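Local structure of 5'-tyrosyl-DNA phosphodiesterase (Caenorhabditis elegans, 4FVA) at residues L48-V53 against A82-K87; K69-N74 against F89-H94. The protein is a magnesium-binding member of the endonuclease/exonuclease/phosphatase family, with the two-sheet alpha/beta sandwich of the DNase I-like fold. One frame throughout, in Å; residues are numbered along the deposited sequence.

Contact 1: residues L48-V53 against A82-K87; sequences LFLQEV and AILVSK. With MG (magnesium ion), chain F; EDO (1,2-ethanediol), chain H.
Four backbone hydrogen bonds tie L48 and L50 to L84 and A82, which fixes two antiparallel strands in register. The L84 N to L48 O bond is 2.8 Å long; its mate, L48 N to L84 O, measures 2.9 Å. Around the second pair the L50 N to A82 O bond is 2.8 Å, whereas A82 N to L50 O is 3.0 Å. Between these pairs F49 faces I83 in a non-hydrogen-bonded bridge.

Apolar contacts divide between the faces. L48 and L84 lie side by side, CD2 of L48 4.1 Å from CD1 of L84, and that same L84 methyl meets L50 CD1 at 4.0 Å. On the other face, a chi1 of -70° swings the F49 ring alongside I83, with F49 CE1 lying obliquely 3.8 Å from I83 CG2.

Metal binding occurs where the chain turns at E52, whose OE1 stands 2.6 Å from the magnesium ion that D22 also binds; N20 holds OE2.

Strand 13-20 flanks 47-53, and strand 68-72 flanks 80-86. The F49 and I83 face packs on strands 118-126 and 107-115 of the second sheet, leaving the contact buried in the sandwich.

Contact 2: residues K69-N74 against F89-H94; sequences KIYYSN and FDVEKH
Y71 turns the edge of its ring toward the face of H94, the planes inclined at 63° and the centroids 5.3 Å apart. The side chains run past one another head to tail, and Y71 CB comes to lie over the imidazole, 3.9 Å from the H94 ring centroid and 19° off the ring normal, a CH-pi contact. With chi1 at -180° the H94 side chain reaches out from its strand, and CE1 comes 3.4 Å from Y72 O, which lies at the ring edge and in its plane.

V91 meets the far end of Y71 from the opposite direction. Its CG2 is 3.2 Å from Y71 OH and 3.6 Å from Y71 CZ, an oblique approach to the phenol.

K69 reaches across with an extended chain, and its NZ donates to F89 O over 2.6 Å, somewhat tilted from the carbonyl plane. D90 OD1, at 5.2 Å from K69 NZ, could add a weak electrostatic attraction.

The axes of strands 69-72 and 90-94 come no closer than 10.1 Å, so side chains bridge the two sheets at the surface margin of the DNase I-like sandwich. Strand 80-86 pairs with 68-72, and 107-115 with 90-98; L111 of strand 107-115 touches Y71, V91 and H94, and Q109 of the same strand hydrogen-bonds H94 NE2 and Y71 O.

Overall arrangement
The contact centres are about 9 Å apart, and their segments alternate along the chain: 48-53, 69-74, 82-87, 89-94. Contact 1 is pairing within the six-strand sheet, whereas contact 2 spans from one of that sheet's two edge strands, 68-72, to strand 90-98 of the other sheet. Strand 80-86 joins them: V85 O lies 2.7 Å from K69 N and I83 N lies 2.8 Å from Y71 O, both probable hydrogen bonds. The chain then crosses between sheets after 80-86. Together they describe one side of the DNase I-like sandwich, from the buried strand leading to the magnesium site out to its more exposed margin, where contact 2 is a surface contact.

Contact 1: residues L48-V53 against A82-K87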
loop_
_atom_site.group_PDB
_atom_site.type_symbol
_atom_site.label_atom_id
_atom_site.label_comp_id
_atom_site.label_asym_id
_atom_site.label_seq_id
_atom_site.Cartn_x
_atom_site.Cartn_y
_atom_site.Cartn_z
ATOM N N LEU A 48 0.470 5.525 -5.754
ATOM C CA LEU A 48 -0.436 4.435 -5.438
ATOM C C LEU A 48 0.307 3.116 -5.304
ATOM O O LEU A 48 1.031 2.716 -6.216
ATOM C CB LEU A 48 -1.528 4.327 -6.510
ATOM C CG LEU A 48 -2.462 3.113 -6.464
ATOM C CD1 LEU A 48 -3.418 3.218 -5.248
ATOM C CD2 LEU A 48 -3.259 2.982 -7.772
ATOM N N PHE A 49 0.135 2.462 -4.152
ATOM C CA PHE A 49 0.623 1.102 -3.921
ATOM C C PHE A 49 -0.503 0.082 -4.118
ATOM O O PHE A 49 -1.567 0.231 -3.527
ATOM C CB PHE A 49 1.122 0.958 -2.477
ATOM C CG PHE A 49 2.392 1.709 -2.169
ATOM C CD1 PHE A 49 3.052 2.446 -3.138
ATOM C CD2 PHE A 49 2.927 1.668 -0.880
ATOM C CE1 PHE A 49 4.244 3.124 -2.837
ATOM C CE2 PHE A 49 4.111 2.345 -0.568
ATOM C CZ PHE A 49 4.773 3.073 -1.551
ATOM N N LEU A 50 -0.271 -0.965 -4.911
ATOM C CA LEU A 50 -1.235 -2.073 -5.014
ATOM C C LEU A 50 -0.603 -3.386 -4.562
ATOM O O LEU A 50 0.598 -3.594 -4.763
ATOM C CB LEU A 50 -1.727 -2.248 -6.454
ATOM C CG LEU A 50 -2.384 -1.025 -7.108
ATOM C CD1 LEU A 50 -2.747 -1.354 -8.554
ATOM C CD2 LEU A 50 -3.634 -0.627 -6.306
ATOM N N GLN A 51 -1.417 -4.264 -3.975
ATOM C CA GLN A 51 -1.014 -5.628 -3.663
ATOM C C GLN A 51 -2.055 -6.621 -4.192
ATOM O O GLN A 51 -3.214 -6.254 -4.430
ATOM C CB GLN A 51 -0.814 -5.813 -2.151
ATOM C CG GLN A 51 0.059 -4.764 -1.486
ATOM C CD GLN A 51 -0.706 -3.523 -1.058
ATOM O OE1 GLN A 51 -1.873 -3.610 -0.655
ATOM N NE2 GLN A 51 -0.043 -2.351 -1.139
ATOM N N GLU A 52 -1.651 -7.882 -4.340
ATOM C CA GLU A 52 -2.506 -8.914 -4.929
ATOM C C GLU A 52 -3.055 -8.502 -6.287
ATOM O O GLU A 52 -4.240 -8.675 -6.568
ATOM C CB GLU A 52 -3.654 -9.314 -3.987
ATOM C CG GLU A 52 -3.249 -10.399 -3.008
ATOM C CD GLU A 52 -4.413 -10.998 -2.272
ATOM O OE1 GLU A 52 -5.400 -11.433 -2.929
ATOM O OE2 GLU A 52 -4.340 -11.012 -1.022
ATOM N N VAL A 53 -2.182 -7.961 -7.126
ATOM C CA VAL A 53 -2.494 -7.697 -8.523
ATOM C C VAL A 53 -2.283 -9.018 -9.259
ATOM O O VAL A 53 -1.319 -9.726 -8.963
ATOM C CB VAL A 53 -1.559 -6.634 -9.090
ATOM C CG1 VAL A 53 -1.952 -6.283 -10.520
ATOM C CG2 VAL A 53 -1.581 -5.383 -8.190
ATOM N N ALA A 82 2.268 -3.511 -7.208
ATOM C CA ALA A 82 2.558 -2.461 -8.173
ATOM C C ALA A 82 2.750 -1.136 -7.447
ATOM O O ALA A 82 2.145 -0.897 -6.394
ATOM C CB ALA A 82 1.440 -2.352 -9.213
ATOM N N ILE A 83 3.584 -0.276 -8.025
ATOM C CA ILE A 83 3.697 1.098 -7.561
ATOM C C ILE A 83 3.419 1.982 -8.766
ATOM O O ILE A 83 4.057 1.819 -9.817
ATOM C CB ILE A 83 5.107 1.394 -6.987
ATOM C CG1 ILE A 83 5.420 0.440 -5.819
ATOM C CG2 ILE A 83 5.227 2.876 -6.538
ATOM C CD1 ILE A 83 6.801 0.638 -5.219
ATOM N N LEU A 84 2.452 2.883 -8.631
ATOM C CA LEU A 84 2.138 3.829 -9.699
ATOM C C LEU A 84 2.497 5.220 -9.222
ATOM O O LEU A 84 2.123 5.613 -8.108
ATOM C CB LEU A 84 0.653 3.774 -10.086
ATOM C CG LEU A 84 0.097 2.495 -10.727
ATOM C CD1 LEU A 84 -0.060 1.359 -9.698
ATOM C CD2 LEU A 84 -1.233 2.781 -11.421
ATOM N N VAL A 85 3.204 5.966 -10.070
ATOM C CA VAL A 85 3.600 7.325 -9.747
ATOM C C VAL A 85 3.259 8.306 -10.863
ATOM O O VAL A 85 3.154 7.938 -12.032
ATOM C CB VAL A 85 5.110 7.439 -9.433
ATOM C CG1 VAL A 85 5.486 6.607 -8.178
ATOM C CG2 VAL A 85 5.923 7.014 -10.654
ATOM N N SER A 86 3.090 9.562 -10.482
ATOM C CA SER A 86 2.938 10.642 -11.443
ATOM C C SER A 86 4.007 10.558 -12.534
ATOM O O SER A 86 5.118 10.084 -12.291
ATOM C CB SER A 86 3.061 11.980 -10.715
ATOM O OG SER A 86 3.203 13.028 -11.649
ATOM N N LYS A 87 3.669 10.986 -13.746
ATOM C CA LYS A 87 4.656 10.995 -14.829
ATOM C C LYS A 87 5.780 11.984 -14.547
ATOM O O LYS A 87 6.827 11.945 -15.194
ATOM C CB LYS A 87 4.000 11.278 -16.182
ATOM C CG LYS A 87 3.235 10.085 -16.707
ATOM C CD LYS A 87 2.204 10.479 -17.720
ATOM C CE LYS A 87 1.648 9.235 -18.391
ATOM N NZ LYS A 87 2.757 8.348 -18.825
HETATM MG MG MG F . -7.482 -11.999 -1.544
HETATM C C1 EDO H . -2.142 11.784 -11.496
HETATM O O1 EDO H . -1.783 11.636 -12.874
HETATM C C2 EDO H . -0.930 12.291 -10.726
HETATM O O2 EDO H . -0.039 12.959 -11.626
HETATM O O HOH W 1 -8.395 -14.346 -1.967
HETATM O O HOH W 2 -7.502 -9.640 -0.712
#

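Contact 2: residues K69-N74 against F89-H94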
loop_
_atom_site.group_PDB
_atom_site.type_symbol
_atom_site.label_atom_id
_atom_site.label_comp_id
_atom_site.label_asym_id
_atom_site.label_seq_id
_atom_site.Cartn_x
_atom_site.Cartn_y
_atom_site.Cartn_z
ATOM N N LYS A 69 3.118 6.456 -14.277
ATOM C CA LYS A 69 4.096 5.413 -14.597
ATOM C C LYS A 69 3.775 4.193 -13.714
ATOM O O LYS A 69 3.514 4.344 -12.510
ATOM C CB LYS A 69 5.523 5.880 -14.323
ATOM C CG LYS A 69 6.024 7.029 -15.215
ATOM C CD LYS A 69 7.371 7.562 -14.691
ATOM C CE LYS A 69 7.949 8.587 -15.657
ATOM N NZ LYS A 69 9.147 9.254 -15.095
ATOM N N ILE A 70 3.756 2.999 -14.301
ATOM C CA ILE A 70 3.387 1.799 -13.548
ATOM C C ILE A 70 4.576 0.840 -13.451
ATOM O O ILE A 70 5.156 0.442 -14.473
ATOM C CB ILE A 70 2.214 1.051 -14.210
ATOM C CG1 ILE A 70 1.030 1.989 -14.450
ATOM C CG2 ILE A 70 1.797 -0.169 -13.374
ATOM C CD1 ILE A 70 -0.122 1.304 -15.125
ATOM N N TYR A 71 4.918 0.448 -12.222
ATOM C CA TYR A 71 5.989 -0.510 -11.979
ATOM C C TYR A 71 5.425 -1.726 -11.259
ATOM O O TYR A 71 4.886 -1.604 -10.163
ATOM C CB TYR A 71 7.164 0.131 -11.202
ATOM C CG TYR A 71 7.805 1.247 -12.002
ATOM C CD1 TYR A 71 8.836 0.964 -12.885
ATOM C CD2 TYR A 71 7.337 2.546 -11.930
ATOM C CE1 TYR A 71 9.403 1.950 -13.667
ATOM C CE2 TYR A 71 7.899 3.549 -12.699
ATOM C CZ TYR A 71 8.937 3.226 -13.571
ATOM O OH TYR A 71 9.513 4.188 -14.344
ATOM N N TYR A 72 5.522 -2.884 -11.912
ATOM C CA TYR A 72 5.049 -4.149 -11.352
ATOM C C TYR A 72 6.201 -4.887 -10.697
ATOM O O TYR A 72 7.295 -4.929 -11.247
ATOM C CB TYR A 72 4.403 -5.027 -12.439
ATOM C CG TYR A 72 3.145 -4.435 -13.056
ATOM C CD1 TYR A 72 1.973 -4.322 -12.309
ATOM C CD2 TYR A 72 3.118 -4.018 -14.380
ATOM C CE1 TYR A 72 0.829 -3.790 -12.850
ATOM C CE2 TYR A 72 1.972 -3.473 -14.932
ATOM C CZ TYR A 72 0.830 -3.368 -14.160
ATOM O OH TYR A 72 -0.322 -2.834 -14.697
ATOM N N SER A 73 5.956 -5.486 -9.538
ATOM C CA SER A 73 7.030 -6.144 -8.809
ATOM C C SER A 73 7.508 -7.396 -9.534
ATOM O O SER A 73 8.706 -7.684 -9.571
ATOM C CB SER A 73 6.583 -6.534 -7.399
ATOM O OG SER A 73 5.576 -7.553 -7.432
ATOM N N ASN A 74 6.572 -8.131 -10.127
ATOM C CA ASN A 74 6.871 -9.484 -10.593
ATOM C C ASN A 74 5.783 -9.984 -11.534
ATOM O O ASN A 74 5.195 -11.046 -11.305
ATOM C CB ASN A 74 6.955 -10.417 -9.373
ATOM C CG ASN A 74 7.661 -11.726 -9.672
ATOM O OD1 ASN A 74 8.352 -11.857 -10.682
ATOM N ND2 ASN A 74 7.479 -12.711 -8.794
ATOM N N PHE A 89 7.284 12.019 -11.672
ATOM C CA PHE A 89 8.214 11.310 -10.801
ATOM C C PHE A 89 9.387 10.820 -11.658
ATOM O O PHE A 89 9.202 10.063 -12.612
ATOM C CB PHE A 89 7.476 10.147 -10.127
ATOM C CG PHE A 89 8.190 9.549 -8.948
ATOM C CD1 PHE A 89 9.199 8.620 -9.118
ATOM C CD2 PHE A 89 7.840 9.923 -7.662
ATOM C CE1 PHE A 89 9.841 8.047 -8.029
ATOM C CE2 PHE A 89 8.485 9.361 -6.548
ATOM C CZ PHE A 89 9.483 8.424 -6.732
ATOM N N ASP A 90 10.591 11.262 -11.318
ATOM C CA ASP A 90 11.791 10.858 -12.046
ATOM C C ASP A 90 12.371 9.623 -11.371
ATOM O O ASP A 90 12.908 9.709 -10.264
ATOM C CB ASP A 90 12.800 12.015 -12.072
ATOM C CG ASP A 90 14.014 11.732 -12.962
ATOM O OD1 ASP A 90 13.902 10.941 -13.929
ATOM O OD2 ASP A 90 15.078 12.337 -12.708
ATOM N N VAL A 91 12.255 8.473 -12.033
ATOM C CA VAL A 91 12.674 7.205 -11.437
ATOM C C VAL A 91 14.188 7.032 -11.566
ATOM O O VAL A 91 14.752 7.232 -12.646
ATOM C CB VAL A 91 11.958 5.979 -12.074
ATOM C CG1 VAL A 91 12.502 4.649 -11.503
ATOM C CG2 VAL A 91 10.421 6.065 -11.899
ATOM N N GLU A 92 14.839 6.696 -10.456
ATOM C CA GLU A 92 16.277 6.425 -10.462
ATOM C C GLU A 92 16.554 4.911 -10.383
ATOM O O GLU A 92 17.438 4.398 -11.070
ATOM C CB GLU A 92 16.976 7.153 -9.313
ATOM C CG GLU A 92 18.486 6.948 -9.296
ATOM C CD GLU A 92 19.196 7.692 -10.426
ATOM O OE1 GLU A 92 18.813 8.850 -10.716
ATOM O OE2 GLU A 92 20.130 7.117 -11.027
ATOM N N LYS A 93 15.792 4.206 -9.549
ATOM C CA LYS A 93 15.951 2.752 -9.378
ATOM C C LYS A 93 14.619 2.057 -9.130
ATOM O O LYS A 93 13.751 2.600 -8.447
ATOM C CB LYS A 93 16.841 2.415 -8.174
ATOM C CG LYS A 93 18.311 2.784 -8.262
ATOM C CD LYS A 93 19.035 2.142 -7.073
ATOM C CE LYS A 93 20.465 2.626 -6.946
ATOM N NZ LYS A 93 20.527 4.071 -6.591
ATOM N N HIS A 94 14.473 0.840 -9.648
ATOM C CA HIS A 94 13.350 0.004 -9.262
ATOM C C HIS A 94 13.939 -1.315 -8.823
ATOM O O HIS A 94 14.444 -2.058 -9.656
ATOM C CB HIS A 94 12.372 -0.207 -10.418
ATOM C CG HIS A 94 11.189 -1.058 -10.061
ATOM N ND1 HIS A 94 10.570 -1.891 -10.966
ATOM C CD2 HIS A 94 10.523 -1.213 -8.888
ATOM C CE1 HIS A 94 9.557 -2.508 -10.376
ATOM N NE2 HIS A 94 9.506 -2.115 -9.117
#